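Local coordinates for protein putative dienelactone hydrolase (Klebsiella pneumoniae subsp. pneumoniae MGH 78578, PDB 3F67) that probably acts as a hydrolase of the dienelactone hydrolase family, with carboxylic ester bonds as the likely target, at residues Val35-Glu40 with Arg53-Glu58; Ile48-Arg53 with Asn215-Ala220; Thr120-Gly125 with Asp229-Met234; Ala23-Lys26 with Pro31-Ile34; Leu131-Ala134 with Gln138-Ala141. All coordinates share one frame; numbering follows the deposited sequence. Where two conformers were deposited one is given.

Interaction 1. Residues Val35-Glu40 with Arg53-Glu58; sequences VIVVQE and RRLAQE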
# COMPACT_ATOMS: atom_id res chain seq x y z
N VAL A 35 10.28 2.00 1.77
CA VAL A 35 8.99 1.58 1.21
C VAL A 35 7.99 1.48 2.37
O VAL A 35 8.11 0.59 3.24
CB VAL A 35 9.06 0.22 0.44
CG1 VAL A 35 7.65 -0.16 -0.11
CG2 VAL A 35 10.09 0.30 -0.69
N ILE A 36 7.00 2.36 2.36
CA ILE A 36 5.88 2.19 3.32
C ILE A 36 5.00 1.07 2.74
O ILE A 36 4.71 1.08 1.54
CB ILE A 36 5.11 3.45 3.41
CG1 ILE A 36 6.01 4.58 4.02
CG2 ILE A 36 3.83 3.26 4.28
CD1 ILE A 36 5.25 5.91 4.10
N VAL A 37 4.61 0.10 3.57
CA VAL A 37 3.85 -1.06 3.09
C VAL A 37 2.46 -0.94 3.72
O VAL A 37 2.34 -0.93 4.97
CB VAL A 37 4.51 -2.37 3.56
CG1 VAL A 37 3.63 -3.57 3.14
CG2 VAL A 37 5.92 -2.53 2.91
N VAL A 38 1.42 -0.85 2.88
CA VAL A 38 0.07 -0.65 3.43
C VAL A 38 -0.72 -1.95 3.44
O VAL A 38 -0.92 -2.58 2.38
CB VAL A 38 -0.76 0.40 2.66
CG1 VAL A 38 -2.04 0.81 3.49
CG2 VAL A 38 0.07 1.64 2.34
N GLN A 39 -1.15 -2.34 4.64
CA GLN A 39 -1.91 -3.58 4.91
C GLN A 39 -3.20 -3.75 4.08
O GLN A 39 -3.73 -2.78 3.51
CB GLN A 39 -2.35 -3.46 6.39
CG GLN A 39 -3.19 -2.21 6.60
CD GLN A 39 -3.77 -2.16 8.02
OE1 GLN A 39 -3.07 -1.77 8.95
NE2 GLN A 39 -5.02 -2.59 8.18
N GLU A 40 -3.68 -5.01 4.01
CA GLU A 40 -5.07 -5.29 3.66
C GLU A 40 -5.95 -5.00 4.89
O GLU A 40 -5.47 -4.40 5.89
CB GLU A 40 -5.19 -6.75 3.24
CG GLU A 40 -4.12 -7.16 2.17
CD GLU A 40 -4.27 -8.62 1.74
OE1 GLU A 40 -3.89 -9.53 2.51
OE2 GLU A 40 -4.71 -8.88 0.59
N ARG A 53 9.99 -8.02 5.09
CA ARG A 53 11.29 -8.70 5.08
C ARG A 53 11.79 -8.95 3.63
O ARG A 53 12.99 -8.78 3.36
CB ARG A 53 11.22 -10.02 5.84
CG ARG A 53 11.04 -9.78 7.33
CD ARG A 53 11.16 -11.08 8.10
NE ARG A 53 10.15 -12.11 7.81
CZ ARG A 53 9.01 -12.27 8.45
NH1 ARG A 53 8.64 -11.44 9.43
NH2 ARG A 53 8.21 -13.31 8.10
N ARG A 54 10.87 -9.32 2.72
CA ARG A 54 11.23 -9.53 1.31
C ARG A 54 11.73 -8.24 0.67
O ARG A 54 12.71 -8.26 -0.11
CB ARG A 54 10.05 -10.16 0.54
CG ARG A 54 9.82 -11.62 0.98
CD ARG A 54 8.64 -12.22 0.28
NE ARG A 54 8.72 -12.07 -1.17
CZ ARG A 54 7.67 -12.14 -1.98
NH1 ARG A 54 6.48 -12.45 -1.49
NH2 ARG A 54 7.84 -11.99 -3.31
N LEU A 55 11.09 -7.13 1.01
CA LEU A 55 11.56 -5.81 0.51
C LEU A 55 12.93 -5.44 1.08
O LEU A 55 13.78 -4.87 0.37
CB LEU A 55 10.53 -4.71 0.84
CG LEU A 55 9.27 -4.75 -0.06
CD1 LEU A 55 8.13 -3.90 0.54
CD2 LEU A 55 9.61 -4.27 -1.48
N ALA A 56 13.15 -5.75 2.36
CA ALA A 56 14.46 -5.47 2.99
C ALA A 56 15.58 -6.28 2.32
O ALA A 56 16.68 -5.78 2.17
CB ALA A 56 14.40 -5.76 4.49
N GLN A 57 15.28 -7.49 1.85
CA GLN A 57 16.27 -8.31 1.13
C GLN A 57 16.66 -7.66 -0.18
O GLN A 57 17.69 -7.98 -0.74
CB GLN A 57 15.72 -9.70 0.87
CG GLN A 57 15.50 -10.47 2.12
CD GLN A 57 14.89 -11.84 1.85
OE1 GLN A 57 13.89 -11.95 1.15
NE2 GLN A 57 15.47 -12.87 2.42
N GLU A 58 15.81 -6.76 -0.68
CA GLU A 58 16.13 -6.01 -1.92
C GLU A 58 16.83 -4.70 -1.69
O GLU A 58 17.18 -3.99 -2.68
CB GLU A 58 14.85 -5.74 -2.74
CG GLU A 58 14.06 -7.01 -3.09
CD GLU A 58 14.75 -7.90 -4.12
OE1 GLU A 58 15.75 -7.48 -4.73
OE2 GLU A 58 14.28 -9.04 -4.32

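Interaction 2. Residues Ile48-Arg53 with Asn215-Ala220; sequences IRDLCR and NADYRA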
# COMPACT_ATOMS: atom_id res chain seq x y z
N ILE A 48 2.05 -9.65 5.93
CA ILE A 48 2.56 -8.28 5.67
C ILE A 48 4.00 -8.15 6.22
O ILE A 48 4.88 -7.52 5.58
CB ILE A 48 1.61 -7.19 6.27
CG1 ILE A 48 0.19 -7.33 5.66
CG2 ILE A 48 2.21 -5.78 6.09
CD1 ILE A 48 0.14 -7.12 4.11
N ARG A 49 4.25 -8.74 7.38
CA ARG A 49 5.61 -8.77 7.95
C ARG A 49 6.60 -9.50 7.03
O ARG A 49 7.73 -9.04 6.83
CB ARG A 49 5.58 -9.37 9.37
CG ARG A 49 4.62 -8.61 10.32
CD ARG A 49 4.32 -9.44 11.58
NE ARG A 49 5.49 -9.65 12.44
CZ ARG A 49 5.65 -9.09 13.65
NH1 ARG A 49 6.73 -9.37 14.37
NH2 ARG A 49 4.75 -8.26 14.14
N ASP A 50 6.16 -10.62 6.45
CA ASP A 50 6.95 -11.36 5.42
C ASP A 50 7.27 -10.44 4.22
O ASP A 50 8.43 -10.39 3.77
CB ASP A 50 6.14 -12.59 4.97
CG ASP A 50 6.88 -13.52 4.03
OD1 ASP A 50 8.13 -13.52 3.98
OD2 ASP A 50 6.16 -14.32 3.37
N LEU A 51 6.28 -9.71 3.72
CA LEU A 51 6.52 -8.78 2.63
C LEU A 51 7.56 -7.70 2.99
O LEU A 51 8.37 -7.35 2.14
CB LEU A 51 5.19 -8.14 2.14
CG LEU A 51 4.18 -9.18 1.57
CD1 LEU A 51 2.97 -8.42 1.07
CD2 LEU A 51 4.76 -10.07 0.45
N CYS A 52 7.51 -7.16 4.22
CA CYS A 52 8.50 -6.14 4.63
C CYS A 52 9.89 -6.78 4.60
O CYS A 52 10.87 -6.17 4.14
CB CYS A 52 8.21 -5.68 6.07
SG CYS A 52 6.75 -4.59 6.15
N ARG A 53 9.99 -8.02 5.09
CA ARG A 53 11.29 -8.70 5.08
C ARG A 53 11.79 -8.95 3.63
O ARG A 53 12.99 -8.78 3.36
CB ARG A 53 11.22 -10.02 5.84
CG ARG A 53 11.04 -9.78 7.33
CD ARG A 53 11.16 -11.08 8.10
NE ARG A 53 10.15 -12.11 7.81
CZ ARG A 53 9.01 -12.27 8.45
NH1 ARG A 53 8.64 -11.44 9.43
NH2 ARG A 53 8.21 -13.31 8.10
N ASN A 215 -1.37 -11.98 -4.78
CA ASN A 215 -0.08 -12.07 -4.14
C ASN A 215 -0.10 -12.68 -2.74
O ASN A 215 0.95 -12.85 -2.11
CB ASN A 215 0.52 -10.65 -4.07
CG ASN A 215 2.00 -10.66 -3.76
OD1 ASN A 215 2.80 -11.29 -4.48
ND2 ASN A 215 2.39 -9.98 -2.67
N ALA A 216 -1.30 -13.03 -2.24
CA ALA A 216 -1.40 -13.50 -0.84
C ALA A 216 -1.06 -14.99 -0.78
O ALA A 216 -1.94 -15.87 -0.91
CB ALA A 216 -2.79 -13.23 -0.26
N ASP A 217 0.22 -15.27 -0.62
CA ASP A 217 0.75 -16.62 -0.82
C ASP A 217 0.21 -17.62 0.20
O ASP A 217 0.32 -18.82 -0.01
CB ASP A 217 2.30 -16.60 -0.84
CG ASP A 217 2.88 -15.83 0.32
OD1 ASP A 217 2.88 -16.38 1.44
OD2 ASP A 217 3.32 -14.66 0.14
N TYR A 218 -0.38 -17.12 1.30
CA TYR A 218 -0.94 -18.01 2.32
C TYR A 218 -2.43 -18.35 2.08
O TYR A 218 -3.04 -19.12 2.85
CB TYR A 218 -0.72 -17.41 3.72
CG TYR A 218 -1.61 -16.24 4.04
CD1 TYR A 218 -2.81 -16.41 4.77
CD2 TYR A 218 -1.29 -14.95 3.59
CE1 TYR A 218 -3.65 -15.31 5.05
CE2 TYR A 218 -2.09 -13.86 3.88
CZ TYR A 218 -3.26 -14.04 4.62
OH TYR A 218 -4.07 -12.97 4.92
N ARG A 219 -3.03 -17.77 1.04
CA ARG A 219 -4.48 -17.87 0.82
C ARG A 219 -4.73 -18.56 -0.50
O ARG A 219 -3.85 -18.57 -1.37
CB ARG A 219 -5.18 -16.50 0.77
CG ARG A 219 -4.96 -15.58 1.93
CD ARG A 219 -6.19 -14.78 2.33
NE ARG A 219 -6.55 -13.61 1.49
CZ ARG A 219 -5.99 -12.39 1.53
NH1 ARG A 219 -6.45 -11.44 0.72
NH2 ARG A 219 -4.95 -12.08 2.33
N ALA A 220 -5.94 -19.08 -0.68
CA ALA A 220 -6.30 -19.80 -1.90
C ALA A 220 -6.33 -18.93 -3.16
O ALA A 220 -6.25 -19.46 -4.26
CB ALA A 220 -7.62 -20.52 -1.73
O HOH W 1 3.55 -14.76 3.48
O HOH W 2 5.72 -13.83 0.79

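Interaction 3. Residues Thr120-Gly125 with Asp229-Met234; sequences TGFCWG and DGWQRM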
# COMPACT_ATOMS: atom_id res chain seq x y z
N THR A 120 3.94 0.91 -1.29
CA THR A 120 3.17 -0.14 -1.96
C THR A 120 2.07 -0.62 -1.01
O THR A 120 2.23 -0.56 0.22
CB THR A 120 4.08 -1.30 -2.44
OG1 THR A 120 3.35 -2.14 -3.34
CG2 THR A 120 4.64 -2.15 -1.25
N GLY A 121 0.98 -1.09 -1.56
CA GLY A 121 -0.13 -1.50 -0.68
C GLY A 121 -1.04 -2.47 -1.39
O GLY A 121 -1.06 -2.51 -2.61
N PHE A 122 -1.79 -3.25 -0.60
CA PHE A 122 -2.52 -4.40 -1.14
C PHE A 122 -3.98 -4.31 -0.74
O PHE A 122 -4.27 -4.07 0.41
CB PHE A 122 -1.92 -5.72 -0.57
CG PHE A 122 -0.47 -5.86 -0.89
CD1 PHE A 122 -0.07 -6.54 -2.04
CD2 PHE A 122 0.49 -5.24 -0.06
CE1 PHE A 122 1.35 -6.63 -2.37
CE2 PHE A 122 1.85 -5.28 -0.40
CZ PHE A 122 2.27 -5.98 -1.54
N CYS A 123 -4.86 -4.50 -1.72
CA CYS A 123 -6.27 -4.62 -1.44
C CYS A 123 -6.80 -3.29 -0.89
O CYS A 123 -6.69 -2.26 -1.58
CB CYS A 123 -6.49 -5.80 -0.49
SG CYS A 123 -8.16 -6.14 -0.48
N TRP A 124 -7.32 -3.27 0.34
CA TRP A 124 -7.67 -1.97 1.01
C TRP A 124 -6.48 -0.98 0.89
O TRP A 124 -6.64 0.23 0.58
CB TRP A 124 -8.02 -2.22 2.50
CG TRP A 124 -8.33 -0.98 3.27
CD1 TRP A 124 -9.57 -0.37 3.39
CD2 TRP A 124 -7.41 -0.20 4.00
NE1 TRP A 124 -9.46 0.77 4.19
CE2 TRP A 124 -8.14 0.87 4.60
CE3 TRP A 124 -6.03 -0.34 4.29
CZ2 TRP A 124 -7.52 1.84 5.42
CZ3 TRP A 124 -5.41 0.64 5.12
CH2 TRP A 124 -6.16 1.69 5.66
N GLY A 125 -5.29 -1.53 1.13
CA GLY A 125 -4.05 -0.77 1.06
C GLY A 125 -3.64 -0.28 -0.33
O GLY A 125 -2.92 0.73 -0.45
N ASP A 229 5.53 -12.22 -11.23
CA ASP A 229 5.68 -11.16 -12.24
C ASP A 229 5.41 -9.78 -11.63
O ASP A 229 6.14 -8.82 -11.88
CB ASP A 229 4.76 -11.42 -13.44
CG ASP A 229 4.98 -10.42 -14.56
OD1 ASP A 229 5.92 -10.65 -15.34
OD2 ASP A 229 4.27 -9.39 -14.64
N GLY A 230 4.33 -9.68 -10.85
CA GLY A 230 3.98 -8.38 -10.21
C GLY A 230 5.07 -7.89 -9.28
O GLY A 230 5.44 -6.69 -9.27
N TRP A 231 5.65 -8.82 -8.52
CA TRP A 231 6.73 -8.46 -7.60
C TRP A 231 7.93 -7.89 -8.40
O TRP A 231 8.52 -6.88 -8.01
CB TRP A 231 7.18 -9.68 -6.80
CG TRP A 231 8.02 -9.33 -5.58
CD1 TRP A 231 9.36 -9.51 -5.43
CD2 TRP A 231 7.53 -8.79 -4.33
NE1 TRP A 231 9.75 -9.06 -4.17
CE2 TRP A 231 8.66 -8.64 -3.48
CE3 TRP A 231 6.26 -8.41 -3.87
CZ2 TRP A 231 8.55 -8.13 -2.17
CZ3 TRP A 231 6.15 -7.89 -2.57
CH2 TRP A 231 7.30 -7.76 -1.74
N GLN A 232 8.23 -8.51 -9.55
CA GLN A 232 9.36 -8.01 -10.35
C GLN A 232 9.01 -6.67 -10.98
O GLN A 232 9.88 -5.78 -11.03
CB GLN A 232 9.77 -9.03 -11.42
CG GLN A 232 10.39 -10.34 -10.81
CD GLN A 232 11.55 -10.04 -9.82
OE1 GLN A 232 11.56 -10.50 -8.64
NE2 GLN A 232 12.50 -9.19 -10.26
N ARG A 233 7.75 -6.49 -11.37
CA ARG A 233 7.33 -5.17 -11.96
C ARG A 233 7.39 -4.09 -10.89
O ARG A 233 7.76 -2.97 -11.18
CB ARG A 233 5.90 -5.22 -12.55
CG ARG A 233 5.82 -5.99 -13.90
CD ARG A 233 4.40 -5.98 -14.45
NE ARG A 233 4.41 -6.74 -15.71
CZ ARG A 233 4.63 -6.22 -16.91
NH1 ARG A 233 4.81 -4.91 -17.06
NH2 ARG A 233 4.59 -7.03 -17.99
N MSE A 234 7.04 -4.43 -9.66
CA MSE A 234 7.13 -3.46 -8.55
C MSE A 234 8.59 -3.02 -8.33
O MSE A 234 8.90 -1.82 -8.25
CB MSE A 234 6.58 -4.06 -7.27
CG MSE A 234 6.70 -3.13 -6.04
SE MSE A 234 6.35 -4.17 -4.41
CE MSE A 234 7.92 -5.29 -4.51

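Interaction 4. Residues Ala23-Lys26 with Pro31-Ile34; sequences ARPK and PLPI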
# COMPACT_ATOMS: atom_id res chain seq x y z
N ALA A 23 11.67 -3.58 8.61
CA ALA A 23 12.76 -4.49 8.22
C ALA A 23 13.70 -3.70 7.34
O ALA A 23 13.25 -2.83 6.56
CB ALA A 23 12.19 -5.73 7.41
N ARG A 24 14.99 -4.04 7.39
CA ARG A 24 15.96 -3.33 6.54
C ARG A 24 17.19 -4.20 6.34
O ARG A 24 17.39 -5.15 7.11
CB ARG A 24 16.42 -2.04 7.23
CG ARG A 24 17.23 -2.32 8.51
CD ARG A 24 17.51 -1.01 9.24
NE ARG A 24 16.31 -0.55 9.96
CZ ARG A 24 16.19 0.68 10.48
NH1 ARG A 24 17.19 1.56 10.34
NH2 ARG A 24 15.08 1.03 11.13
N PRO A 25 18.00 -3.88 5.32
CA PRO A 25 19.29 -4.60 5.20
C PRO A 25 20.19 -4.37 6.42
O PRO A 25 20.24 -3.26 6.98
CB PRO A 25 19.96 -3.98 3.97
CG PRO A 25 19.12 -2.83 3.55
CD PRO A 25 17.80 -2.87 4.26
N LYS A 26 20.98 -5.39 6.75
CA LYS A 26 21.89 -5.33 7.89
C LYS A 26 23.00 -4.25 7.89
O LYS A 26 23.05 -3.44 8.81
CB LYS A 26 22.50 -6.70 8.16
CG LYS A 26 23.21 -6.79 9.50
CD LYS A 26 23.25 -8.23 9.98
CE LYS A 26 24.62 -8.86 9.78
NZ LYS A 26 25.48 -8.68 10.98
N PRO A 31 21.73 6.40 4.43
CA PRO A 31 20.26 6.44 4.43
C PRO A 31 19.68 5.56 3.33
O PRO A 31 20.19 5.58 2.18
CB PRO A 31 19.95 7.91 4.16
CG PRO A 31 21.17 8.64 4.70
CD PRO A 31 22.31 7.75 4.24
N LEU A 32 18.60 4.85 3.65
CA LEU A 32 18.02 3.84 2.75
C LEU A 32 16.81 4.37 2.03
O LEU A 32 16.08 5.20 2.59
CB LEU A 32 17.58 2.61 3.57
CG LEU A 32 18.77 1.83 4.20
CD1 LEU A 32 18.18 0.95 5.31
CD2 LEU A 32 19.40 1.01 3.10
N PRO A 33 16.55 3.88 0.80
CA PRO A 33 15.22 4.15 0.22
C PRO A 33 14.15 3.50 1.12
O PRO A 33 14.38 2.38 1.69
CB PRO A 33 15.28 3.43 -1.16
CG PRO A 33 16.35 2.34 -0.97
CD PRO A 33 17.32 2.82 0.07
N ILE A 34 13.00 4.16 1.26
CA ILE A 34 11.96 3.73 2.19
C ILE A 34 10.79 3.19 1.40
O ILE A 34 10.34 3.86 0.46
CB ILE A 34 11.43 4.96 2.98
CG1 ILE A 34 12.59 5.65 3.75
CG2 ILE A 34 10.22 4.58 3.87
CD1 ILE A 34 12.31 7.11 4.02

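Interaction 5. Residues Leu131-Ala134 with Gln138-Ala141; sequences LYAA and QLKA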
# COMPACT_ATOMS: atom_id res chain seq x y z
N LEU A 131 -4.50 7.01 -3.24
CA LEU A 131 -4.80 8.26 -2.53
C LEU A 131 -3.53 8.96 -2.04
O LEU A 131 -3.43 10.21 -2.11
CB LEU A 131 -5.75 8.03 -1.35
CG LEU A 131 -7.14 7.43 -1.67
CD1 LEU A 131 -8.04 7.40 -0.40
CD2 LEU A 131 -7.83 8.08 -2.82
N TYR A 132 -2.60 8.18 -1.46
CA TYR A 132 -1.38 8.77 -0.90
C TYR A 132 -0.51 9.40 -1.99
O TYR A 132 0.13 10.46 -1.77
CB TYR A 132 -0.55 7.70 -0.13
CG TYR A 132 0.44 8.36 0.79
CD1 TYR A 132 0.02 9.15 1.86
CD2 TYR A 132 1.81 8.24 0.54
CE1 TYR A 132 0.92 9.80 2.67
CE2 TYR A 132 2.75 8.89 1.37
CZ TYR A 132 2.29 9.65 2.43
OH TYR A 132 3.17 10.31 3.24
N ALA A 133 -0.53 8.80 -3.19
CA ALA A 133 0.20 9.37 -4.31
C ALA A 133 -0.34 10.75 -4.75
O ALA A 133 0.41 11.54 -5.31
CB ALA A 133 0.25 8.38 -5.54
N ALA A 134 -1.61 11.05 -4.43
CA ALA A 134 -2.15 12.40 -4.67
C ALA A 134 -2.08 13.28 -3.42
O ALA A 134 -2.56 14.43 -3.42
CB ALA A 134 -3.61 12.29 -5.12
N GLN A 138 6.13 14.79 -1.88
CA GLN A 138 7.50 14.28 -1.71
C GLN A 138 7.61 12.83 -2.21
O GLN A 138 8.70 12.36 -2.50
CB GLN A 138 7.96 14.34 -0.24
CG GLN A 138 8.49 15.69 0.36
CD GLN A 138 8.97 15.58 1.84
OE1 GLN A 138 10.07 15.11 2.14
NE2 GLN A 138 8.13 16.03 2.77
N LEU A 139 6.47 12.14 -2.33
CA LEU A 139 6.49 10.70 -2.68
C LEU A 139 7.15 10.52 -4.06
O LEU A 139 6.85 11.27 -4.98
CB LEU A 139 5.06 10.15 -2.66
CG LEU A 139 5.00 8.64 -3.01
CD1 LEU A 139 5.51 7.79 -1.84
CD2 LEU A 139 3.50 8.33 -3.35
N LYS A 140 8.05 9.55 -4.21
CA LYS A 140 8.73 9.36 -5.50
C LYS A 140 8.03 8.38 -6.43
O LYS A 140 8.08 8.56 -7.65
CB LYS A 140 10.17 8.87 -5.27
CG LYS A 140 11.04 9.95 -4.58
CD LYS A 140 11.17 11.18 -5.50
CE LYS A 140 12.22 12.16 -4.98
NZ LYS A 140 11.72 12.87 -3.77
N ALA A 141 7.41 7.34 -5.87
CA ALA A 141 6.68 6.39 -6.71
C ALA A 141 5.80 5.50 -5.86
O ALA A 141 5.99 5.43 -4.61
CB ALA A 141 7.68 5.52 -7.52

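Interaction 1. Residues Val35-Glu40 with Arg53-Glu58
With CG turned anti to its own carbonyl carbon (chi1 -75°) and an extended chi2 of 165°, L55 sends its CD1 methyl from helix 46-57 toward V35 and V37 of strand 32-38. The two valines share one rotamer, CG1 anti to the backbone N and CG2 anti to the carbonyl carbon, yet they use different branches. V35 offers CG1, 3.8 Å from L55 CD1, and its side chain crosses the leucine at about a right angle. V37 offers CG2, which meets L55 CD1 tip to tip at 3.5 Å, the tighter of the two approaches. Since V35 CG1 and V37 CG2 are themselves 4.2 Å apart, the leucine methyl sits in the notch between them, and the three methyls form a compact triangle. Alternation along the strand accounts for this pairing: V35 and V37 project from the same side, whereas the CB of I36 points away from the helix. V35 is also hydrogen-bonded through its backbone to L61 and I63, so the contact packs the helix of the beta-alpha-beta unit 32-38, 46-57 and 61-65 against its first strand, beside the second. All three touching residues are buried and apolar, with 106 Å² covered in total. The attraction is therefore dispersive and hydrophobic: its strength rests on how closely the methyl groups fit, and polar pairing contributes nothing across this interface.

Interaction 2. Residues Ile48-Arg53 with Asn215-Ala220
The loop that follows strand 202-207, which also carries the probable catalytic histidine, brings D217 and N215 up to D50 and L51 of helix 46-57. The polar half of the contact is made through water. Water 1 donates to D50 OD2 at 2.6 Å and to D217 OD1 at 2.7 Å; water 2 likewise donates to D50 OD2 and to D217 OD2. D50 OD2 thus accepts from both waters, while the two oxygens of D217 take one each. The carboxylates remain 4.3 Å apart, measured from D50 OD2 to D217 OD2, and the donated protons would be expected to offset part of their mutual repulsion. On the buried side the match is mixed: N215, with CG anti to the backbone N (chi1 -165°), presents ND2 to the forked end of L51, 3.9 Å from L51 CD2 and 4.1 Å from L51 CD1. The loop is shaped locally by a type I turn from A216 to R219, closed by a 2.9 Å bond from R219 N to A216 O. R219 NH2 also donates to Y218 OH and forms a salt bridge with E40, while the Y218 ring stacks with H45. A loop after the final strand carries the catalytic histidine in the alpha/beta-hydrolase fold, to whose clan this family belongs, and the placement here is consistent with that.

Interaction 3. Residues Thr120-Gly125 with Asp229-Met234
M234, T120 and F122 have the most surface buried here, and M234, present as selenomethionine, leads with 37 Å². Its side chain leaves helix 224-238 with CG anti to the backbone N and bends at chi3 (67°), so that selenium and the terminal methyl serve different partners. The side chains of M234 and T120 cross at about a right angle, with M234 SE 3.8 Å from T120 OG1 and 4.1 Å from T120 CG2. The CE methyl of M234 folds back over the centre of the W231 ring of the same helix, 3.4 Å above the ring plane. T120 OG1 is already hydrogen-bonded to V143 O, so its approach to selenium is best read as packing between a polarisable atom and a satisfied hydroxyl. F122 starts out pointing neither at the helix nor from it, but the end of its ring comes closer: F122 CZ is 4.4 Å from W231 CZ3, near the plane of the indole and at its edge. The same short stretch then enters a probable nucleophile elbow, G121-F122-C123-W124-G125, where C123 has a positive phi (65°) and sits at the N-cap of helix 124-133. Through T120 and F122 the strand leading to that turn packs on helix 224-238. Strand 116-122 runs between strands 32-38 and 141-145, with backbone bonds to both. M234 and W231 fill the layer above, touching V143 and W145 of strand 141-145 and L55 of helix 46-57, while L51 of that helix touches both F122 and W231.

Interaction 4. Residues Ala23-Lys26 with Pro31-Ile34
L32, which follows P31, carries this contact and meets R24 and P25 of strand 16-25. It begins strand 32-38, and its side chain, with CG anti to the carbonyl carbon, turns toward strand 16-25. Its two methyls divide the work. CD1 of L32 lies 4.0 Å from R24 CB and equally 4.0 Å from P25 CD, so it covers the junction of the two residues; CD2 of L32 meets P25 CG at 3.9 Å, methyl against the outer carbon of the pyrrolidine ring. R24 contributes its aliphatic root to this step. Its CG is placed between the backbone N and the carbonyl carbon (chi1 67°), and the chain bends again at chi3, the far end being used by NH1, which bonds to H110 O. P33 comes next and turns to other neighbours, packing on Y60 and R116, and I34 continues the strand with its side chain on L117. Of the 113 Å² buried between the segments L32 supplies 63, and the touching residues are all partly exposed. The closest CA atoms, those of R24 and L32, are still 8.4 Å apart, too far for adjacent strands, and the sheet order explains why. Strand 61-65 lies between strands 16-25 and 32-38, running antiparallel to the former and parallel to the latter. L61 at its start touches both R24 and L32, and A56 near the end of helix 46-57 packs on the backbone of A23 and R24, while G111 and D113 are hydrogen-bonded to the backbone of L32.

Interaction 5. Residues Leu131-Ala134 with Gln138-Ala141
L139 points its CB toward A133 and Y132, and from there the side chain can be traced outward. CB carries the chain away from the loop without touching either residue closely. CG follows anti to the backbone N (chi1 -179°), which places the fork over the end of helix 124-133. At the fork chi2 is 74°, and the branches part. CD2 goes to the helix: it is 3.6 Å from A133 CA and 3.9 Å from A133 CB, so its nearest partner is the backbone CA and not the side-chain methyl. The same methyl reaches Y132, with L139 CD2 4.2 Å from Y132 CD2, approaching the ring obliquely. These residues close the turn that leads from helix 124-133 into strand 141-145, the second half of a beta-alpha-beta crossover that began with strand 116-122; L117 and I119 of that first strand also pack on L139. The other branch, CD1, stays farther from the tyrosine, 4.4 Å from Y132 CE2. Beyond the apolar part of its ring, Y132 ends in a hydroxyl that is hydrogen-bonded to D101 OD1 of helix 93-108 and to N136 ND2 in the intervening turn.

Interactions 1, 3 and 5 are buried, 2 is intermediate, and 4 is a surface contact, its centre about 18 Å from that of the chain, where strand 16-25 ends and strand 32-38 begins. Interactions 1 and 3 pack a helix on a strand; 5 joins the end of helix 124-133 to the following loop. Interactions 1 and 2 share helix 46-57, with V37 packed on C52 and I48. Interactions 1 and 3 meet through neighbouring strands, V38 N lying 2.8 Å from T120 O. Chemistry follows place: methyls in 1, selenium and aromatics in 3, a leucine methyl on helix backbone and tyrosine ring in 5, leucine methyls on proline and an arginine's CB in 4, water-bridged carboxylates in 2.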